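Local coordinates for protein extracellular ligand-binding receptor (Rhodopseudomonas palustris, PDB 4F06) that probably serves as the periplasmic solute-binding component of an ABC transporter, capturing lignin-derived aromatic acids such as p-hydroxybenzoic acid for uptake, at residues A[219-224]-A[247-252]; A[232-237]-A[343-348]; A[255-260]-A[279-284]. All coordinates share one frame; numbering follows the deposited sequence.

Contact 1: residues A[219-224]-A[247-252]; sequences GLKAGG and LGILST
At one end of the alpha/beta lobe that carries strands 226-230 and 250-253, Lys221 reaches from the turn after helix 206-217 to Leu247 and Ile249, on the run leading into strand 250-253. Its ammonium nitrogen NZ lies 2.8 Å from Leu247 O, a hydrogen bond to a main-chain carbonyl. The C=O...N angle of 168° brings NZ in nearly along the carbonyl axis. CG stands anti to the backbone N, and the extended methylenes carry the chain toward 247-249, where a bend at the last torsion (chi4 -58°) turns NZ onto the oxygen. Just before the tip, Lys221 CE rests 3.9 Å from Ile249 CG1, where the two side chains cross at about a right angle. Lysine suits this place because its methylenes can lie on apolar neighbours, here Tyr215 and Ile216 of the helix, while its charge reaches a carbonyl. A serine in place of Lys221 would probably leave the Leu247 carbonyl without its charged mate and Ile249 without the methylene lying across it. The frame is the helix-to-strand return of a beta-alpha-beta unit. Gly219 ends the helix in a Schellman motif with positive phi, and a type I turn follows, closed by Gly224 N to Lys221 O at 3.1 Å. On the other segment, Gly248 also has positive phi; a CB there would press against the carbonyl O of Leu247, the very group that receives the lysine. Ile249, buried, packs its branched chain against Val212 and Leu227, while Gly248 and Ile249 are hydrogen-bonded through the backbone to Val345 on strand 336-348.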
loop_
_atom_site.group_PDB
_atom_site.type_symbol
_atom_site.label_atom_id
_atom_site.label_comp_id
_atom_site.label_asym_id
_atom_site.label_seq_id
_atom_site.Cartn_x
_atom_site.Cartn_y
_atom_site.Cartn_z
ATOM N N GLY A 219 -18.223 21.553 -1.621
ATOM C CA GLY A 219 -18.698 21.955 -2.949
ATOM C C GLY A 219 -17.649 21.913 -4.022
ATOM O O GLY A 219 -17.944 22.286 -5.154
ATOM N N LEU A 220 -16.415 21.495 -3.723
ATOM C CA LEU A 220 -15.380 21.543 -4.761
ATOM C C LEU A 220 -15.681 20.593 -5.909
ATOM O O LEU A 220 -15.468 20.924 -7.074
ATOM C CB LEU A 220 -13.994 21.257 -4.180
ATOM C CG LEU A 220 -13.367 22.429 -3.414
ATOM C CD1 LEU A 220 -14.087 22.706 -2.078
ATOM C CD2 LEU A 220 -11.898 22.173 -3.172
ATOM N N LYS A 221 -16.175 19.393 -5.577
ATOM C CA LYS A 221 -16.457 18.386 -6.583
ATOM C C LYS A 221 -17.552 18.919 -7.538
ATOM O O LYS A 221 -17.409 18.831 -8.779
ATOM C CB LYS A 221 -16.893 17.095 -5.898
ATOM C CG LYS A 221 -16.980 15.923 -6.886
ATOM C CD LYS A 221 -17.349 14.631 -6.109
ATOM C CE LYS A 221 -17.188 13.334 -6.897
ATOM N NZ LYS A 221 -18.033 13.454 -8.099
ATOM N N ALA A 222 -18.636 19.465 -6.983
ATOM C CA ALA A 222 -19.715 19.986 -7.822
ATOM C C ALA A 222 -19.299 21.249 -8.566
ATOM O O ALA A 222 -19.914 21.572 -9.578
ATOM C CB ALA A 222 -20.923 20.264 -6.966
ATOM N N GLY A 223 -18.255 21.924 -8.091
ATOM C CA GLY A 223 -17.703 23.132 -8.685
ATOM C C GLY A 223 -16.720 22.798 -9.806
ATOM O O GLY A 223 -16.154 23.698 -10.395
ATOM N N GLY A 224 -16.530 21.514 -10.116
ATOM C CA GLY A 224 -15.728 21.097 -11.273
ATOM C C GLY A 224 -14.234 20.968 -10.960
ATOM O O GLY A 224 -13.423 20.849 -11.885
ATOM N N LEU A 247 -19.005 9.006 -6.539
ATOM C CA LEU A 247 -18.935 8.567 -7.933
ATOM C C LEU A 247 -18.088 9.535 -8.736
ATOM O O LEU A 247 -18.211 10.761 -8.646
ATOM C CB LEU A 247 -20.333 8.496 -8.602
ATOM C CG LEU A 247 -21.191 7.334 -8.106
ATOM C CD1 LEU A 247 -22.648 7.512 -8.550
ATOM C CD2 LEU A 247 -20.657 5.976 -8.604
ATOM N N GLY A 248 -17.228 8.961 -9.588
ATOM C CA GLY A 248 -16.406 9.740 -10.474
ATOM C C GLY A 248 -15.032 10.077 -9.971
ATOM O O GLY A 248 -14.187 10.503 -10.762
ATOM N N ILE A 249 -14.743 9.843 -8.685
ATOM C CA ILE A 249 -13.397 10.168 -8.189
ATOM C C ILE A 249 -12.394 9.220 -8.889
ATOM O O ILE A 249 -12.600 7.997 -8.940
ATOM C CB ILE A 249 -13.309 10.001 -6.660
ATOM C CG1 ILE A 249 -14.128 11.136 -5.990
ATOM C CG2 ILE A 249 -11.836 9.999 -6.181
ATOM C CD1 ILE A 249 -14.363 10.907 -4.493
ATOM N N LEU A 250 -11.296 9.786 -9.367
ATOM C CA LEU A 250 -10.247 9.062 -10.068
ATOM C C LEU A 250 -9.100 8.719 -9.111
ATOM O O LEU A 250 -8.713 9.544 -8.252
ATOM C CB LEU A 250 -9.677 9.905 -11.215
ATOM C CG LEU A 250 -10.705 10.268 -12.291
ATOM C CD1 LEU A 250 -10.129 11.285 -13.264
ATOM C CD2 LEU A 250 -11.191 9.015 -13.020
ATOM N N SER A 251 -8.511 7.539 -9.286
ATOM C CA SER A 251 -7.327 7.184 -8.518
ATOM C C SER A 251 -6.443 6.267 -9.309
ATOM O O SER A 251 -6.936 5.501 -10.149
ATOM C CB SER A 251 -7.733 6.528 -7.181
ATOM O OG SER A 251 -8.437 5.309 -7.387
ATOM N N THR A 252 -5.149 6.243 -8.981
ATOM C CA THR A 252 -4.240 5.261 -9.536
ATOM C C THR A 252 -3.798 4.324 -8.417
ATOM O O THR A 252 -3.471 4.753 -7.307
ATOM C CB THR A 252 -3.044 5.907 -10.248
ATOM O OG1 THR A 252 -2.474 6.867 -9.350
ATOM C CG2 THR A 252 -3.498 6.563 -11.557
#

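Contact 2: residues A[232-237]-A[343-348]; sequences DVVTEP and REVEKV. With PHB (p-hydroxybenzoic acid), chain B.
Val234 meets Arg343 and Val345 with its two methyls, one to each partner, where the loop after strand 226-230 lies against strand 336-348. CG2 sits 3.8 Å from Arg343 NH2, at the edge of the guanidinium and near its plane, as the two side chains run past each other in opposite directions. The other methyl, CG1, faces Val345 CG2 at 4.4 Å, a looser apolar touch. With chi1 at -72°, CG1 is anti to the carbonyl carbon and CG2 is wedged between backbone N and carbonyl, which lets the branched residue serve both partners at once. In Arg343, bends at chi2 (94°) and chi3 (55°) fold the chain to bring NH2 to Val234 CG2. Arginine suits the place because this long, bendable chain lets NE reach Ser251 OG on the adjoining strand 250-253, a hydrogen bond, while the guanidinium edge still packs on a methyl. Asn354 packs against all three residues. Glu236 OE2 stays 4.6 Å from Arg343 NH1, near enough that the opposite charges may attract weakly, and accepts a hydrogen bond from Val257 N. On the same loop, Asp232 points away from the strand into the ligand pocket, where its OD1 receives the phenol hydroxyl O4 of p-hydroxybenzoic acid at 2.7 Å; OD1 is also bonded to Tyr253 OH. The two segments thus meet by van der Waals contact, the arginine's polar needs being met partly by Ser251, and their fit is likely to rest on shape.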
loop_
_atom_site.group_PDB
_atom_site.type_symbol
_atom_site.label_atom_id
_atom_site.label_comp_id
_atom_site.label_asym_id
_atom_site.label_seq_id
_atom_site.Cartn_x
_atom_site.Cartn_y
_atom_site.Cartn_z
ATOM N N ASP A 232 -4.922 4.895 -2.055
ATOM C CA ASP A 232 -5.005 5.021 -0.597
ATOM C C ASP A 232 -6.229 5.805 -0.175
ATOM O O ASP A 232 -6.732 5.610 0.933
ATOM C CB ASP A 232 -3.753 5.754 -0.115
ATOM C CG ASP A 232 -2.511 5.062 -0.619
ATOM O OD1 ASP A 232 -2.093 4.060 -0.025
ATOM O OD2 ASP A 232 -2.001 5.495 -1.680
ATOM N N VAL A 233 -6.662 6.727 -1.027
ATOM C CA VAL A 233 -7.689 7.694 -0.637
ATOM C C VAL A 233 -9.110 7.159 -0.831
ATOM O O VAL A 233 -10.054 7.744 -0.295
ATOM C CB VAL A 233 -7.411 9.017 -1.387
ATOM C CG1 VAL A 233 -8.458 10.078 -1.051
ATOM C CG2 VAL A 233 -5.992 9.524 -1.091
ATOM N N VAL A 234 -9.261 6.038 -1.560
ATOM C CA VAL A 234 -10.568 5.496 -1.911
ATOM C C VAL A 234 -10.606 3.989 -1.704
ATOM O O VAL A 234 -11.199 3.248 -2.462
ATOM C CB VAL A 234 -11.006 5.886 -3.323
ATOM C CG1 VAL A 234 -11.371 7.368 -3.385
ATOM C CG2 VAL A 234 -9.920 5.552 -4.338
ATOM N N THR A 235 -10.034 3.516 -0.610
ATOM C CA THR A 235 -10.077 2.085 -0.323
ATOM C C THR A 235 -11.502 1.576 -0.237
ATOM O O THR A 235 -12.421 2.250 0.247
ATOM C CB THR A 235 -9.263 1.660 0.890
ATOM O OG1 THR A 235 -9.773 2.276 2.059
ATOM C CG2 THR A 235 -7.782 2.019 0.698
ATOM N N GLU A 236 -11.705 0.344 -0.731
ATOM C CA GLU A 236 -13.041 -0.179 -0.946
ATOM C C GLU A 236 -13.936 -0.120 0.288
ATOM O O GLU A 236 -15.117 0.212 0.153
ATOM C CB GLU A 236 -12.981 -1.574 -1.588
ATOM C CG GLU A 236 -12.619 -1.518 -3.072
ATOM C CD GLU A 236 -11.119 -1.503 -3.333
ATOM O OE1 GLU A 236 -10.265 -1.388 -2.376
ATOM O OE2 GLU A 236 -10.774 -1.599 -4.520
ATOM N N PRO A 237 -13.422 -0.504 1.486
ATOM C CA PRO A 237 -14.362 -0.491 2.631
ATOM C C PRO A 237 -14.880 0.877 3.006
ATOM O O PRO A 237 -15.909 0.966 3.678
ATOM C CB PRO A 237 -13.535 -1.098 3.766
ATOM C CG PRO A 237 -12.543 -1.976 3.005
ATOM C CD PRO A 237 -12.151 -1.152 1.814
ATOM N N ARG A 343 -8.376 4.030 -12.042
ATOM C CA ARG A 343 -9.733 3.594 -11.677
ATOM C C ARG A 343 -10.611 4.810 -11.501
ATOM O O ARG A 343 -10.139 5.932 -11.274
ATOM C CB ARG A 343 -9.737 2.817 -10.350
ATOM C CG ARG A 343 -8.664 1.707 -10.272
ATOM C CD ARG A 343 -7.357 2.166 -9.617
ATOM N NE ARG A 343 -7.592 2.740 -8.278
ATOM C CZ ARG A 343 -7.846 2.016 -7.183
ATOM N NH1 ARG A 343 -7.740 0.675 -7.172
ATOM N NH2 ARG A 343 -8.239 2.641 -6.074
ATOM N N GLU A 344 -11.907 4.559 -11.581
ATOM C CA GLU A 344 -12.929 5.562 -11.263
ATOM C C GLU A 344 -13.927 4.930 -10.302
ATOM O O GLU A 344 -14.316 3.753 -10.502
ATOM C CB GLU A 344 -13.663 5.992 -12.561
ATOM C CG GLU A 344 -14.729 7.048 -12.340
ATOM C CD GLU A 344 -15.405 7.436 -13.659
ATOM O OE1 GLU A 344 -14.808 7.223 -14.707
ATOM O OE2 GLU A 344 -16.510 7.936 -13.637
ATOM N N VAL A 345 -14.390 5.674 -9.305
ATOM C CA VAL A 345 -15.448 5.122 -8.433
ATOM C C VAL A 345 -16.725 5.014 -9.258
ATOM O O VAL A 345 -17.142 6.022 -9.868
ATOM C CB VAL A 345 -15.669 6.030 -7.202
ATOM C CG1 VAL A 345 -16.807 5.472 -6.362
ATOM C CG2 VAL A 345 -14.372 6.130 -6.341
ATOM N N GLU A 346 -17.307 3.812 -9.295
ATOM C CA GLU A 346 -18.501 3.533 -10.089
ATOM C C GLU A 346 -19.423 2.659 -9.263
ATOM O O GLU A 346 -19.002 2.006 -8.346
ATOM C CB GLU A 346 -18.148 2.732 -11.368
ATOM C CG GLU A 346 -17.316 3.514 -12.351
ATOM C CD GLU A 346 -17.133 2.782 -13.672
ATOM O OE1 GLU A 346 -17.702 1.649 -13.867
ATOM O OE2 GLU A 346 -16.425 3.371 -14.527
ATOM N N LYS A 347 -20.710 2.628 -9.646
ATOM C CA LYS A 347 -21.670 1.736 -9.052
ATOM C C LYS A 347 -21.932 0.648 -10.075
ATOM O O LYS A 347 -22.374 0.934 -11.194
ATOM C CB LYS A 347 -22.938 2.459 -8.649
ATOM C CG LYS A 347 -23.860 1.534 -7.820
ATOM C CD LYS A 347 -25.340 1.887 -7.818
ATOM C CE LYS A 347 -25.634 3.346 -7.609
ATOM N NZ LYS A 347 -27.119 3.491 -7.430
ATOM N N VAL A 348 -21.657 -0.601 -9.684
ATOM C CA VAL A 348 -21.842 -1.767 -10.567
ATOM C C VAL A 348 -22.606 -2.833 -9.777
ATOM O O VAL A 348 -22.185 -3.229 -8.664
ATOM C CB VAL A 348 -20.474 -2.325 -11.034
ATOM C CG1 VAL A 348 -20.679 -3.598 -11.834
ATOM C CG2 VAL A 348 -19.744 -1.276 -11.869
HETATM C "C1'" PHB B . 2.960 4.733 4.794
HETATM O "O1'" PHB B . 3.941 4.450 4.093
HETATM O "O2'" PHB B . 3.071 5.254 5.957
HETATM C C1 PHB B . 1.599 4.502 4.218
HETATM C C2 PHB B . 1.413 4.488 2.822
HETATM C C3 PHB B . 0.156 4.328 2.290
HETATM C C4 PHB B . -0.943 4.215 3.116
HETATM C C5 PHB B . -0.783 4.236 4.486
HETATM C C6 PHB B . 0.476 4.393 5.054
HETATM O O4 PHB B . -2.200 4.106 2.642
#

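Contact 3: residues A[255-260]-A[279-284]; sequences YAVSHD and DEVTMT
Val257 and Val281 form the close-packed half of this contact, with Tyr255 and Met283 beside them. Val257 CG2 lies 3.6 Å from the carbonyl O of Val281 and 3.9 Å from its CG1, the two branched side chains meeting at a slant. Val257 touches with the methyl anti to its carbonyl carbon, Val281 with the one anti to its backbone N. Next to them Tyr255 CD2 comes within 4.1 Å of Met283 CA, so the ring packs against main chain at the start of helix 283-301, while its hydroxyl is hydrogen-bonded to Asn264. Phe267 and Leu268 of helix 262-273 also touch the tyrosine. Beyond the valines burial lessens. A type I turn from Ala256 to His259 is closed by His259 N to Ala256 O at 2.9 Å; Ser258 and His259 are partly exposed, the following Asp260 fully so, and their polar ends are held by Asn354 O, Glu356 and Lys265. Asp279 is exposed at the other end. Segment 255-260 follows strand 250-253 and is consistent with a crossover between lobes, as in type I periplasmic binding proteins. Thr282 is the N-cap of helix 283-301, its OG1 accepting a weak bond from Thr284 N at 3.4 Å; a short hydroxyl-bearing residue suits that place. Met283, present as selenomethionine, sends its flexible end away from Tyr255 to touch p-hydroxybenzoic acid. Because methyls, a ring and backbone do the meeting, the union is largely van der Waals packing and depends on fit, with polar bonding left to the helix start and to neighbours such as Asn24.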
loop_
_atom_site.group_PDB
_atom_site.type_symbol
_atom_site.label_atom_id
_atom_site.label_comp_id
_atom_site.label_asym_id
_atom_site.label_seq_id
_atom_site.Cartn_x
_atom_site.Cartn_y
_atom_site.Cartn_z
ATOM N N TYR A 255 -3.893 -2.226 -6.955
ATOM C CA TYR A 255 -4.867 -3.267 -6.651
ATOM C C TYR A 255 -6.246 -2.669 -6.513
ATOM O O TYR A 255 -6.428 -1.674 -5.797
ATOM C CB TYR A 255 -4.511 -4.056 -5.356
ATOM C CG TYR A 255 -5.521 -5.168 -5.075
ATOM C CD1 TYR A 255 -5.631 -6.253 -5.954
ATOM C CD2 TYR A 255 -6.422 -5.099 -3.998
ATOM C CE1 TYR A 255 -6.575 -7.256 -5.748
ATOM C CE2 TYR A 255 -7.348 -6.138 -3.781
ATOM C CZ TYR A 255 -7.446 -7.174 -4.683
ATOM O OH TYR A 255 -8.395 -8.156 -4.475
ATOM N N ALA A 256 -7.229 -3.357 -7.099
ATOM C CA ALA A 256 -8.656 -3.108 -6.847
ATOM C C ALA A 256 -9.330 -4.431 -6.526
ATOM O O ALA A 256 -9.053 -5.436 -7.188
ATOM C CB ALA A 256 -9.361 -2.451 -8.049
ATOM N N VAL A 257 -10.231 -4.428 -5.552
ATOM C CA VAL A 257 -10.983 -5.638 -5.212
ATOM C C VAL A 257 -11.759 -6.114 -6.448
ATOM O O VAL A 257 -11.955 -7.322 -6.645
ATOM C CB VAL A 257 -11.922 -5.371 -4.036
ATOM C CG1 VAL A 257 -12.837 -6.560 -3.762
ATOM C CG2 VAL A 257 -11.090 -5.029 -2.806
ATOM N N SER A 258 -12.152 -5.176 -7.308
ATOM C CA SER A 258 -12.896 -5.494 -8.537
ATOM C C SER A 258 -12.000 -6.026 -9.660
ATOM O O SER A 258 -12.503 -6.324 -10.765
ATOM C CB SER A 258 -13.581 -4.250 -9.049
ATOM O OG SER A 258 -12.609 -3.342 -9.546
ATOM N N HIS A 259 -10.687 -6.188 -9.443
ATOM C CA HIS A 259 -9.825 -6.600 -10.560
ATOM C C HIS A 259 -10.358 -7.853 -11.239
ATOM O O HIS A 259 -10.597 -8.883 -10.565
ATOM C CB HIS A 259 -8.374 -6.820 -10.069
ATOM C CG HIS A 259 -7.429 -7.153 -11.180
ATOM N ND1 HIS A 259 -7.135 -6.259 -12.178
ATOM C CD2 HIS A 259 -6.700 -8.302 -11.431
ATOM C CE1 HIS A 259 -6.254 -6.824 -13.023
ATOM N NE2 HIS A 259 -5.979 -8.069 -12.576
ATOM N N ASP A 260 -10.466 -7.819 -12.571
ATOM C CA ASP A 260 -11.112 -8.926 -13.293
ATOM C C ASP A 260 -10.047 -9.882 -13.800
ATOM O O ASP A 260 -9.481 -9.689 -14.899
ATOM C CB ASP A 260 -11.918 -8.313 -14.431
ATOM C CG ASP A 260 -12.796 -9.333 -15.121
ATOM O OD1 ASP A 260 -12.634 -10.574 -14.914
ATOM O OD2 ASP A 260 -13.584 -8.886 -16.010
ATOM N N ASP A 279 -16.645 -6.938 1.855
ATOM C CA ASP A 279 -16.699 -5.483 2.010
ATOM C C ASP A 279 -15.701 -4.985 3.034
ATOM O O ASP A 279 -15.691 -3.793 3.312
ATOM C CB ASP A 279 -18.099 -4.990 2.377
ATOM C CG ASP A 279 -18.605 -5.518 3.730
ATOM O OD1 ASP A 279 -17.857 -6.088 4.540
ATOM O OD2 ASP A 279 -19.789 -5.346 4.016
ATOM N N GLU A 280 -14.846 -5.887 3.563
ATOM C CA GLU A 280 -13.769 -5.454 4.450
ATOM C C GLU A 280 -12.427 -5.586 3.782
ATOM O O GLU A 280 -11.412 -5.227 4.374
ATOM C CB GLU A 280 -13.793 -6.263 5.746
ATOM C CG GLU A 280 -15.076 -6.034 6.543
ATOM C CD GLU A 280 -14.980 -6.404 8.024
ATOM O OE1 GLU A 280 -14.086 -7.204 8.429
ATOM O OE2 GLU A 280 -15.826 -5.893 8.799
ATOM N N VAL A 281 -12.374 -6.103 2.545
ATOM C CA VAL A 281 -11.087 -6.362 1.879
ATOM C C VAL A 281 -10.434 -5.072 1.369
ATOM O O VAL A 281 -11.082 -4.260 0.715
ATOM C CB VAL A 281 -11.291 -7.368 0.723
ATOM C CG1 VAL A 281 -10.004 -7.560 -0.066
ATOM C CG2 VAL A 281 -11.748 -8.694 1.286
ATOM N N THR A 282 -9.146 -4.922 1.668
ATOM C CA THR A 282 -8.337 -3.729 1.321
ATOM C C THR A 282 -7.027 -4.216 0.625
ATOM O O THR A 282 -6.691 -5.437 0.657
ATOM C CB THR A 282 -7.885 -2.881 2.615
ATOM O OG1 THR A 282 -6.957 -3.692 3.389
ATOM C CG2 THR A 282 -9.008 -2.513 3.509
HETATM N N MSE A 283 -6.255 -3.252 0.132
HETATM C CA MSE A 283 -4.983 -3.577 -0.521
HETATM C C MSE A 283 -3.991 -4.293 0.377
HETATM O O MSE A 283 -3.147 -5.055 -0.141
HETATM C CB MSE A 283 -4.353 -2.265 -1.056
HETATM C CG MSE A 283 -3.657 -1.377 -0.008
HETATM SE SE MSE A 283 -4.842 -0.648 1.387
HETATM C CE MSE A 283 -3.648 0.712 2.060
ATOM N N THR A 284 -4.028 -4.103 1.702
ATOM C CA THR A 284 -3.037 -4.784 2.553
ATOM C C THR A 284 -3.236 -6.310 2.539
ATOM O O THR A 284 -2.287 -7.040 2.805
ATOM C CB THR A 284 -3.038 -4.236 3.966
ATOM O OG1 THR A 284 -4.364 -4.264 4.514
ATOM C CG2 THR A 284 -2.508 -2.789 4.004
#

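In the fold
Contacts 2 and 3 are buried, whereas contact 1 lies at the edge of the fold, its centre about 22 Å from the centre of the chain, and is partly buried. Chemistry follows place: the peripheral contact uses a charged hydrogen bond, while contact 3 rests on valine and tyrosine packing and contact 2 on methyls against a buried guanidinium and a valine. Contacts 1 and 2 share one sheet, since strands 250-253 and 336-348 are antiparallel neighbours, joined for example by Ser251 O to Arg343 N. Contact 3 continues from strand 250-253 toward helix 283-301, and Pro237 packs on Val281 O beside contact 2. Contacts 2 and 3 each supply a ligand-pocket residue, Asp232 polar and Met283 apolar; contact 1 supplies none.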